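Peptidoglycan hydrolase FlgJ (Sphingomonas sp. A1, PDB 2ZYC) probably hydrolyses glycosidic bonds of the peptidoglycan layer through its C-terminal glucosaminidase domain, the part present here, so that the flagellar rod can assemble in the periplasm. Local coordinates at residues H25-E34 with Y136-I144; G64-V72 with V81-Y89. The protein carries 2 engineered substitutions. All blocks are in the same frame, centred on the assembly; numbering follows the deposited sequence.

Contact 1: H25-E34 with Y136-I144; sequences HFLVAQAALE and YADKLARVI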
loop_
_atom_site.group_PDB
_atom_site.type_symbol
_atom_site.label_atom_id
_atom_site.label_comp_id
_atom_site.label_asym_id
_atom_site.label_seq_id
_atom_site.Cartn_x
_atom_site.Cartn_y
_atom_site.Cartn_z
ATOM N N HIS A 25 -8.531 -4.482 3.527
ATOM C CA HIS A 25 -8.208 -4.974 2.189
ATOM C C HIS A 25 -7.956 -3.853 1.179
ATOM O O HIS A 25 -7.327 -4.093 0.143
ATOM C CB HIS A 25 -9.250 -5.983 1.685
ATOM C CG HIS A 25 -10.524 -5.375 1.187
ATOM N ND1 HIS A 25 -11.442 -4.772 2.021
ATOM C CD2 HIS A 25 -11.064 -5.341 -0.054
ATOM C CE1 HIS A 25 -12.477 -4.367 1.309
ATOM N NE2 HIS A 25 -12.273 -4.697 0.047
ATOM N N PHE A 26 -8.435 -2.640 1.474
ATOM C CA PHE A 26 -8.103 -1.478 0.618
ATOM C C PHE A 26 -6.587 -1.261 0.603
ATOM O O PHE A 26 -6.001 -0.966 -0.446
ATOM C CB PHE A 26 -8.780 -0.186 1.104
ATOM C CG PHE A 26 -10.253 -0.086 0.780
ATOM C CD1 PHE A 26 -10.997 -1.200 0.400
ATOM C CD2 PHE A 26 -10.904 1.143 0.892
ATOM C CE1 PHE A 26 -12.359 -1.089 0.109
ATOM C CE2 PHE A 26 -12.268 1.256 0.620
ATOM C CZ PHE A 26 -12.991 0.131 0.231
ATOM N N LEU A 27 -5.964 -1.411 1.770
ATOM C CA LEU A 27 -4.522 -1.201 1.912
ATOM C C LEU A 27 -3.705 -2.369 1.359
ATOM O O LEU A 27 -2.626 -2.166 0.795
ATOM C CB LEU A 27 -4.158 -0.917 3.375
ATOM C CG LEU A 27 -4.788 0.345 3.982
ATOM C CD1 LEU A 27 -4.325 0.518 5.410
ATOM C CD2 LEU A 27 -4.461 1.597 3.165
ATOM N N VAL A 28 -4.222 -3.586 1.525
ATOM C CA VAL A 28 -3.616 -4.779 0.916
ATOM C C VAL A 28 -3.624 -4.640 -0.607
ATOM O O VAL A 28 -2.614 -4.900 -1.269
ATOM C CB VAL A 28 -4.350 -6.081 1.322
ATOM C CG1 VAL A 28 -3.768 -7.292 0.558
ATOM C CG2 VAL A 28 -4.268 -6.301 2.846
ATOM N N ALA A 29 -4.768 -4.217 -1.147
ATOM C CA ALA A 29 -4.916 -4.009 -2.584
ATOM C C ALA A 29 -3.920 -2.982 -3.082
ATOM O O ALA A 29 -3.242 -3.201 -4.092
ATOM C CB ALA A 29 -6.335 -3.584 -2.926
ATOM N N GLN A 30 -3.812 -1.871 -2.357
ATOM C CA GLN A 30 -2.925 -0.797 -2.783
ATOM C C GLN A 30 -1.463 -1.249 -2.833
ATOM O O GLN A 30 -0.749 -0.969 -3.812
ATOM C CB GLN A 30 -3.082 0.432 -1.901
ATOM C CG GLN A 30 -2.394 1.660 -2.512
ATOM C CD GLN A 30 -2.409 2.860 -1.604
ATOM O OE1 GLN A 30 -2.893 2.793 -0.473
ATOM N NE2 GLN A 30 -1.878 3.980 -2.097
ATOM N N ALA A 31 -1.038 -1.954 -1.790
ATOM C CA ALA A 31 0.322 -2.495 -1.713
ATOM C C ALA A 31 0.577 -3.502 -2.844
ATOM O O ALA A 31 1.654 -3.505 -3.445
ATOM C CB ALA A 31 0.556 -3.128 -0.364
ATOM N N ALA A 32 -0.418 -4.341 -3.120
ATOM C CA ALA A 32 -0.369 -5.305 -4.223
ATOM C C ALA A 32 -0.199 -4.620 -5.583
ATOM O O ALA A 32 0.611 -5.048 -6.405
ATOM C CB ALA A 32 -1.621 -6.167 -4.232
ATOM N N LEU A 33 -0.978 -3.568 -5.821
ATOM C CA LEU A 33 -0.890 -2.835 -7.079
ATOM C C LEU A 33 0.503 -2.217 -7.230
ATOM O O LEU A 33 1.119 -2.287 -8.307
ATOM C CB LEU A 33 -1.970 -1.750 -7.141
ATOM C CG LEU A 33 -1.993 -0.891 -8.417
ATOM C CD1 LEU A 33 -2.210 -1.767 -9.650
ATOM C CD2 LEU A 33 -3.079 0.165 -8.314
ATOM N N GLU A 34 1.000 -1.632 -6.140
ATOM C CA GLU A 34 2.283 -0.926 -6.160
ATOM C C GLU A 34 3.489 -1.824 -6.409
ATOM O O GLU A 34 4.480 -1.390 -6.994
ATOM C CB GLU A 34 2.487 -0.125 -4.867
ATOM C CG GLU A 34 1.607 1.116 -4.769
ATOM C CD GLU A 34 1.704 2.009 -6.006
ATOM O OE1 GLU A 34 2.837 2.283 -6.458
ATOM O OE2 GLU A 34 0.648 2.444 -6.516
ATOM N N TYR A 136 -5.472 5.960 -12.126
ATOM C CA TYR A 136 -5.106 5.345 -10.837
ATOM C C TYR A 136 -6.296 4.801 -10.056
ATOM O O TYR A 136 -6.255 3.662 -9.576
ATOM C CB TYR A 136 -4.260 6.274 -9.941
ATOM C CG TYR A 136 -3.709 5.536 -8.730
ATOM C CD1 TYR A 136 -2.620 4.672 -8.856
ATOM C CD2 TYR A 136 -4.300 5.675 -7.473
ATOM C CE1 TYR A 136 -2.120 3.972 -7.758
ATOM C CE2 TYR A 136 -3.808 4.980 -6.366
ATOM C CZ TYR A 136 -2.716 4.137 -6.520
ATOM O OH TYR A 136 -2.214 3.440 -5.441
ATOM N N ALA A 137 -7.355 5.603 -9.939
ATOM C CA ALA A 137 -8.539 5.201 -9.189
ATOM C C ALA A 137 -9.206 3.967 -9.793
ATOM O O ALA A 137 -9.589 3.049 -9.072
ATOM C CB ALA A 137 -9.533 6.365 -9.062
ATOM N N ASP A 138 -9.308 3.941 -11.121
ATOM C CA ASP A 138 -9.886 2.802 -11.827
ATOM C C ASP A 138 -9.058 1.536 -11.610
ATOM O O ASP A 138 -9.609 0.469 -11.340
ATOM C CB ASP A 138 -9.995 3.089 -13.327
ATOM C CG ASP A 138 -11.151 4.016 -13.672
ATOM O OD1 ASP A 138 -12.008 4.292 -12.801
ATOM O OD2 ASP A 138 -11.195 4.469 -14.837
ATOM N N LYS A 139 -7.741 1.670 -11.735
ATOM C CA LYS A 139 -6.832 0.527 -11.583
ATOM C C LYS A 139 -6.833 -0.020 -10.155
ATOM O O LYS A 139 -6.893 -1.240 -9.956
ATOM C CB LYS A 139 -5.422 0.904 -12.024
ATOM C CG LYS A 139 -5.305 1.121 -13.524
ATOM C CD LYS A 139 -3.948 1.686 -13.868
ATOM C CE LYS A 139 -3.871 2.067 -15.336
ATOM N NZ LYS A 139 -2.679 2.919 -15.580
ATOM N N LEU A 140 -6.800 0.871 -9.164
ATOM C CA LEU A 140 -6.829 0.430 -7.768
ATOM C C LEU A 140 -8.175 -0.155 -7.366
ATOM O O LEU A 140 -8.237 -1.183 -6.682
ATOM C CB LEU A 140 -6.411 1.565 -6.814
ATOM C CG LEU A 140 -6.374 1.239 -5.313
ATOM C CD1 LEU A 140 -5.539 -0.013 -5.012
ATOM C CD2 LEU A 140 -5.850 2.434 -4.531
ATOM N N ALA A 141 -9.253 0.493 -7.792
ATOM C CA ALA A 141 -10.605 -0.025 -7.543
ATOM C C ALA A 141 -10.766 -1.437 -8.131
ATOM O O ALA A 141 -11.376 -2.305 -7.504
ATOM C CB ALA A 141 -11.664 0.924 -8.097
ATOM N N ARG A 142 -10.199 -1.664 -9.318
ATOM C CA ARG A 142 -10.258 -2.987 -9.942
ATOM C C ARG A 142 -9.613 -4.074 -9.064
ATOM O O ARG A 142 -10.134 -5.184 -8.966
ATOM C CB ARG A 142 -9.637 -2.979 -11.351
ATOM C CG ARG A 142 -10.022 -4.214 -12.175
ATOM C CD ARG A 142 -9.365 -4.235 -13.557
ATOM N NE ARG A 142 -9.891 -5.345 -14.360
ATOM C CZ ARG A 142 -9.307 -5.840 -15.449
ATOM N NH1 ARG A 142 -9.872 -6.854 -16.101
ATOM N NH2 ARG A 142 -8.162 -5.329 -15.887
ATOM N N VAL A 143 -8.491 -3.753 -8.421
ATOM C CA VAL A 143 -7.836 -4.708 -7.525
ATOM C C VAL A 143 -8.682 -4.909 -6.258
ATOM O O VAL A 143 -8.897 -6.046 -5.814
ATOM C CB VAL A 143 -6.375 -4.293 -7.160
ATOM C CG1 VAL A 143 -5.736 -5.307 -6.210
ATOM C CG2 VAL A 143 -5.516 -4.158 -8.412
ATOM N N ILE A 144 -9.164 -3.802 -5.695
ATOM C CA ILE A 144 -9.956 -3.830 -4.468
ATOM C C ILE A 144 -11.205 -4.708 -4.607
ATOM O O ILE A 144 -11.523 -5.492 -3.706
ATOM C CB ILE A 144 -10.340 -2.401 -4.007
ATOM C CG1 ILE A 144 -9.094 -1.661 -3.497
ATOM C CG2 ILE A 144 -11.412 -2.447 -2.909
ATOM C CD1 ILE A 144 -9.322 -0.187 -3.154
#
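In the alpha-helical core of this lysozyme-clan glucosaminidase domain, helix segments 25-34 and 136-144 cross over Ala29, whose small side chain lets the axes of the two segments approach to 8.8 Å, with 119° between their N-to-C directions. Ala29 CB lies 3.4 Å from Ile144 CG1, tighter than a usual van der Waals contact. Both branches of Ile144 reach Phe26. With CG1 beside the backbone N and CG2 anti to it (chi1 -70°), CD1 sits over one face of the ring, offset toward its rim, while CG2 comes to 3.4 Å from Phe26 CE1. Leu140 presses CD1 against the helix backbone itself, 3.5 Å from Gln30 CA. In return, Leu33 inserts as a knob into the hole formed by Tyr136, Lys139, Leu140 and Val143, its CD2 3.8 Å from Leu140 CA.

The polar end is built round the hydroxyl of Tyr136. Its OH donates to Glu34 OE2 at 3.2 Å, meeting the carboxylate on the anti side and 24° out of its plane; a bend at chi2 of Glu34 folds the carboxylate back to this position. Gln30 NE2 adds a weak hydrogen bond to Tyr136 OH at 3.4 Å. The other carboxylate oxygen, Glu34 OE1, is bound by Asn55, so both of its oxygens are engaged.

Helix 147-156 continues the packing, with Leu149 against His25, Val28 and Ala29. Helix 118-127 brings Phe121 to the Phe26 ring and Gln126 to Tyr136, and helix 3-20 packs against Leu27, Val28 and Ala31.

Contact 2: G64-V72 with V81-Y89; sequences GKVVEARTV and VRVERFRAY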
loop_
_atom_site.group_PDB
_atom_site.type_symbol
_atom_site.label_atom_id
_atom_site.label_comp_id
_atom_site.label_asym_id
_atom_site.label_seq_id
_atom_site.Cartn_x
_atom_site.Cartn_y
_atom_site.Cartn_z
ATOM N N GLY A 64 15.238 9.122 7.656
ATOM C CA GLY A 64 15.460 7.690 7.803
ATOM C C GLY A 64 16.387 7.133 6.739
ATOM O O GLY A 64 17.051 7.878 6.005
ATOM N N LYS A 65 16.428 5.806 6.655
ATOM C CA LYS A 65 17.194 5.125 5.634
ATOM C C LYS A 65 16.634 5.451 4.253
ATOM O O LYS A 65 15.421 5.573 4.076
ATOM C CB LYS A 65 17.156 3.618 5.879
ATOM C CG LYS A 65 18.143 2.822 5.042
ATOM C CD LYS A 65 18.058 1.343 5.371
ATOM C CE LYS A 65 19.125 0.563 4.608
ATOM N NZ LYS A 65 19.372 -0.768 5.238
ATOM N N VAL A 66 17.538 5.590 3.289
ATOM C CA VAL A 66 17.194 5.930 1.916
ATOM C C VAL A 66 17.732 4.881 0.951
ATOM O O VAL A 66 18.870 4.412 1.087
ATOM C CB VAL A 66 17.735 7.332 1.533
ATOM C CG1 VAL A 66 17.578 7.597 0.033
ATOM C CG2 VAL A 66 17.035 8.421 2.359
ATOM N N VAL A 67 16.905 4.513 -0.018
ATOM C CA VAL A 67 17.328 3.632 -1.087
ATOM C C VAL A 67 17.081 4.328 -2.422
ATOM O O VAL A 67 16.006 4.892 -2.660
ATOM C CB VAL A 67 16.645 2.227 -0.999
ATOM C CG1 VAL A 67 15.119 2.348 -0.960
ATOM C CG2 VAL A 67 17.105 1.327 -2.146
ATOM N N GLU A 68 18.099 4.330 -3.274
ATOM C CA GLU A 68 17.958 4.891 -4.607
ATOM C C GLU A 68 17.496 3.807 -5.563
ATOM O O GLU A 68 17.933 2.651 -5.473
ATOM C CB GLU A 68 19.260 5.547 -5.083
ATOM C CG GLU A 68 19.518 6.893 -4.415
ATOM C CD GLU A 68 20.925 7.432 -4.626
ATOM O OE1 GLU A 68 21.593 7.043 -5.607
ATOM O OE2 GLU A 68 21.361 8.257 -3.795
ATOM N N ALA A 69 16.584 4.175 -6.453
ATOM C CA ALA A 69 16.085 3.261 -7.472
ATOM C C ALA A 69 15.741 4.043 -8.729
ATOM O O ALA A 69 15.297 5.194 -8.663
ATOM C CB ALA A 69 14.878 2.484 -6.963
ATOM N N ARG A 70 15.970 3.426 -9.882
ATOM C CA ARG A 70 15.698 4.091 -11.147
ATOM C C ARG A 70 14.210 4.039 -11.506
ATOM O O ARG A 70 13.540 3.019 -11.306
ATOM C CB ARG A 70 16.562 3.500 -12.265
ATOM C CG ARG A 70 18.053 3.834 -12.147
ATOM C CD ARG A 70 18.873 3.001 -13.125
ATOM N NE ARG A 70 18.494 1.593 -13.045
ATOM C CZ ARG A 70 18.371 0.781 -14.091
ATOM N NH1 ARG A 70 18.602 1.226 -15.320
ATOM N NH2 ARG A 70 18.013 -0.481 -13.903
ATOM N N THR A 71 13.697 5.159 -12.007
ATOM C CA THR A 71 12.316 5.232 -12.480
ATOM C C THR A 71 12.306 5.527 -13.981
ATOM O O THR A 71 13.370 5.693 -14.591
ATOM C CB THR A 71 11.483 6.293 -11.709
ATOM O OG1 THR A 71 12.092 7.585 -11.841
ATOM C CG2 THR A 71 11.378 5.931 -10.233
ATOM N N VAL A 72 11.109 5.577 -14.562
ATOM C CA VAL A 72 10.924 5.881 -15.986
ATOM C C VAL A 72 10.818 7.390 -16.223
ATOM O O VAL A 72 10.059 8.090 -15.549
ATOM C CB VAL A 72 9.678 5.145 -16.574
ATOM C CG1 VAL A 72 9.227 5.774 -17.888
ATOM C CG2 VAL A 72 9.974 3.659 -16.764
ATOM N N VAL A 81 15.452 7.694 -17.987
ATOM C CA VAL A 81 15.704 7.090 -16.678
ATOM C C VAL A 81 16.175 8.150 -15.671
ATOM O O VAL A 81 17.182 8.834 -15.891
ATOM C CB VAL A 81 16.745 5.929 -16.776
ATOM C CG1 VAL A 81 17.203 5.475 -15.399
ATOM C CG2 VAL A 81 16.181 4.745 -17.568
ATOM N N ARG A 82 15.424 8.282 -14.579
ATOM C CA ARG A 82 15.799 9.127 -13.448
ATOM C C ARG A 82 16.211 8.238 -12.290
ATOM O O ARG A 82 15.714 7.122 -12.158
ATOM C CB ARG A 82 14.611 9.978 -12.985
ATOM C CG ARG A 82 14.383 11.252 -13.767
ATOM C CD ARG A 82 13.386 12.165 -13.054
ATOM N NE ARG A 82 13.959 12.770 -11.850
ATOM C CZ ARG A 82 13.536 12.544 -10.606
ATOM N NH1 ARG A 82 14.138 13.143 -9.587
ATOM N NH2 ARG A 82 12.510 11.730 -10.377
ATOM N N VAL A 83 17.116 8.730 -11.454
ATOM C CA VAL A 83 17.350 8.110 -10.158
ATOM C C VAL A 83 16.429 8.797 -9.145
ATOM O O VAL A 83 16.454 10.027 -8.998
ATOM C CB VAL A 83 18.825 8.205 -9.715
ATOM C CG1 VAL A 83 19.013 7.591 -8.337
ATOM C CG2 VAL A 83 19.735 7.510 -10.730
ATOM N N GLU A 84 15.607 7.997 -8.470
ATOM C CA GLU A 84 14.695 8.508 -7.450
ATOM C C GLU A 84 15.109 8.025 -6.065
ATOM O O GLU A 84 15.655 6.928 -5.915
ATOM C CB GLU A 84 13.250 8.089 -7.760
ATOM C CG GLU A 84 12.184 8.665 -6.828
ATOM C CD GLU A 84 12.149 10.181 -6.840
ATOM O OE1 GLU A 84 12.934 10.800 -6.087
ATOM O OE2 GLU A 84 11.337 10.747 -7.596
ATOM N N ARG A 85 14.851 8.858 -5.060
ATOM C CA ARG A 85 15.187 8.535 -3.681
ATOM C C ARG A 85 13.935 8.074 -2.953
ATOM O O ARG A 85 12.940 8.805 -2.875
ATOM C CB ARG A 85 15.825 9.734 -2.974
ATOM C CG ARG A 85 17.233 10.026 -3.492
ATOM C CD ARG A 85 17.751 11.372 -3.032
ATOM N NE ARG A 85 17.694 11.528 -1.585
ATOM C CZ ARG A 85 18.626 11.120 -0.732
ATOM N NH1 ARG A 85 19.723 10.509 -1.170
ATOM N NH2 ARG A 85 18.454 11.326 0.569
ATOM N N PHE A 86 13.997 6.844 -2.451
ATOM C CA PHE A 86 12.872 6.214 -1.768
ATOM C C PHE A 86 13.170 5.961 -0.303
ATOM O O PHE A 86 14.314 5.724 0.085
ATOM C CB PHE A 86 12.530 4.882 -2.443
ATOM C CG PHE A 86 11.963 5.031 -3.815
ATOM C CD1 PHE A 86 10.606 5.304 -3.991
ATOM C CD2 PHE A 86 12.780 4.901 -4.937
ATOM C CE1 PHE A 86 10.063 5.448 -5.278
ATOM C CE2 PHE A 86 12.258 5.041 -6.218
ATOM C CZ PHE A 86 10.890 5.318 -6.393
ATOM N N ARG A 87 12.124 5.990 0.514
ATOM C CA ARG A 87 12.254 5.614 1.915
ATOM C C ARG A 87 12.578 4.125 2.026
ATOM O O ARG A 87 12.168 3.333 1.178
ATOM C CB ARG A 87 10.963 5.933 2.667
ATOM C CG ARG A 87 10.551 7.396 2.538
ATOM C CD ARG A 87 9.333 7.719 3.401
ATOM N NE ARG A 87 8.889 9.099 3.188
ATOM C CZ ARG A 87 7.968 9.719 3.919
ATOM N NH1 ARG A 87 7.389 9.100 4.929
ATOM N NH2 ARG A 87 7.625 10.973 3.639
ATOM N N ALA A 88 13.337 3.764 3.053
ATOM C CA ALA A 88 13.571 2.351 3.374
ATOM C C ALA A 88 13.318 2.105 4.850
ATOM O O ALA A 88 13.543 2.989 5.694
ATOM C CB ALA A 88 14.988 1.924 2.984
ATOM N N TYR A 89 12.856 0.896 5.158
ATOM C CA TYR A 89 12.386 0.566 6.494
ATOM C C TYR A 89 13.041 -0.728 6.969
ATOM O O TYR A 89 13.719 -1.394 6.194
ATOM C CB TYR A 89 10.868 0.391 6.483
ATOM C CG TYR A 89 10.107 1.563 5.905
ATOM C CD1 TYR A 89 9.881 2.714 6.666
ATOM C CD2 TYR A 89 9.618 1.521 4.596
ATOM C CE1 TYR A 89 9.160 3.799 6.138
ATOM C CE2 TYR A 89 8.903 2.591 4.054
ATOM C CZ TYR A 89 8.681 3.725 4.834
ATOM O OH TYR A 89 7.975 4.771 4.290
HETATM O O HOH W 1 14.282 4.009 8.039
HETATM O O HOH W 2 10.664 9.213 -9.699
#
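Strands 65-71 and 82-88 form a twisted antiparallel beta hairpin, packed most tightly where Val67, Phe86 and Ala88 are buried on one face. Ala69 CB lies beside the Phe86 ring, 3.7 Å from CE2, and Thr71 CG2 meets the ring edge at CZ. Val67 places CG1 between its backbone N and carbonyl carbon (chi1 55°), which directs this methyl to Phe86 CB at 3.9 Å and on to Ala88 CB. Asn44 and Ile42, from the preceding loop region, touch Val67 and Phe86 respectively. Paired backbone hydrogen bonds join Val67 to Phe86 and Ala69 to Glu84, and Thr71 N donates to Arg82 O; the return bond from Arg82 N to Thr71 O, at 3.3 Å, is weak.

The opposite face, with Glu68, Arg70, Val83 and Arg85, is exposed and held more loosely. Val66 CG1 lies over the centre of the Arg85 guanidinium, 3.7 Å above its plane, whereas Glu68 OE2 stands at its edge, 3.8 Å from Arg85 NH1, in a long salt bridge. Arg70 and Val81 touch through aliphatic carbons near the unmodelled turn.

At the base, the Arg87 side chain points away from strand 65-71 and forms a salt bridge with Asp98 of helix 92-105. Toward the distal end, the Phe86 face becomes more open and hydrated: Arg82 NH2 donates to Glu84 OE2 in a salt bridge, within the guanidinium plane but from above the carboxylate plane, and a water bridges the same Glu84 OE2, at 2.7 Å, to Thr71 OG1 at 3.0 Å.

How the contacts relate
Contact 1 and contact 2 lie in the same glucosaminidase domain but in different parts of it. The centre of contact 1 lies about 8 Å from the centre of the chain and that of contact 2 about 17 Å; the two contact centres are 22 Å apart, and their nearest atoms, about 8 Å apart, do not touch. Along the chain the order is helix 24-35, strand 65-71, strand 82-88 and helix 136-145, so the whole hairpin falls within the chain segment that contact 1 brings together at its ends. The domain thus combines a helical body, tied together by residues distant in sequence, with a local two-stranded projection, consistent with the helical core and beta lobe of lysozyme-like hydrolases.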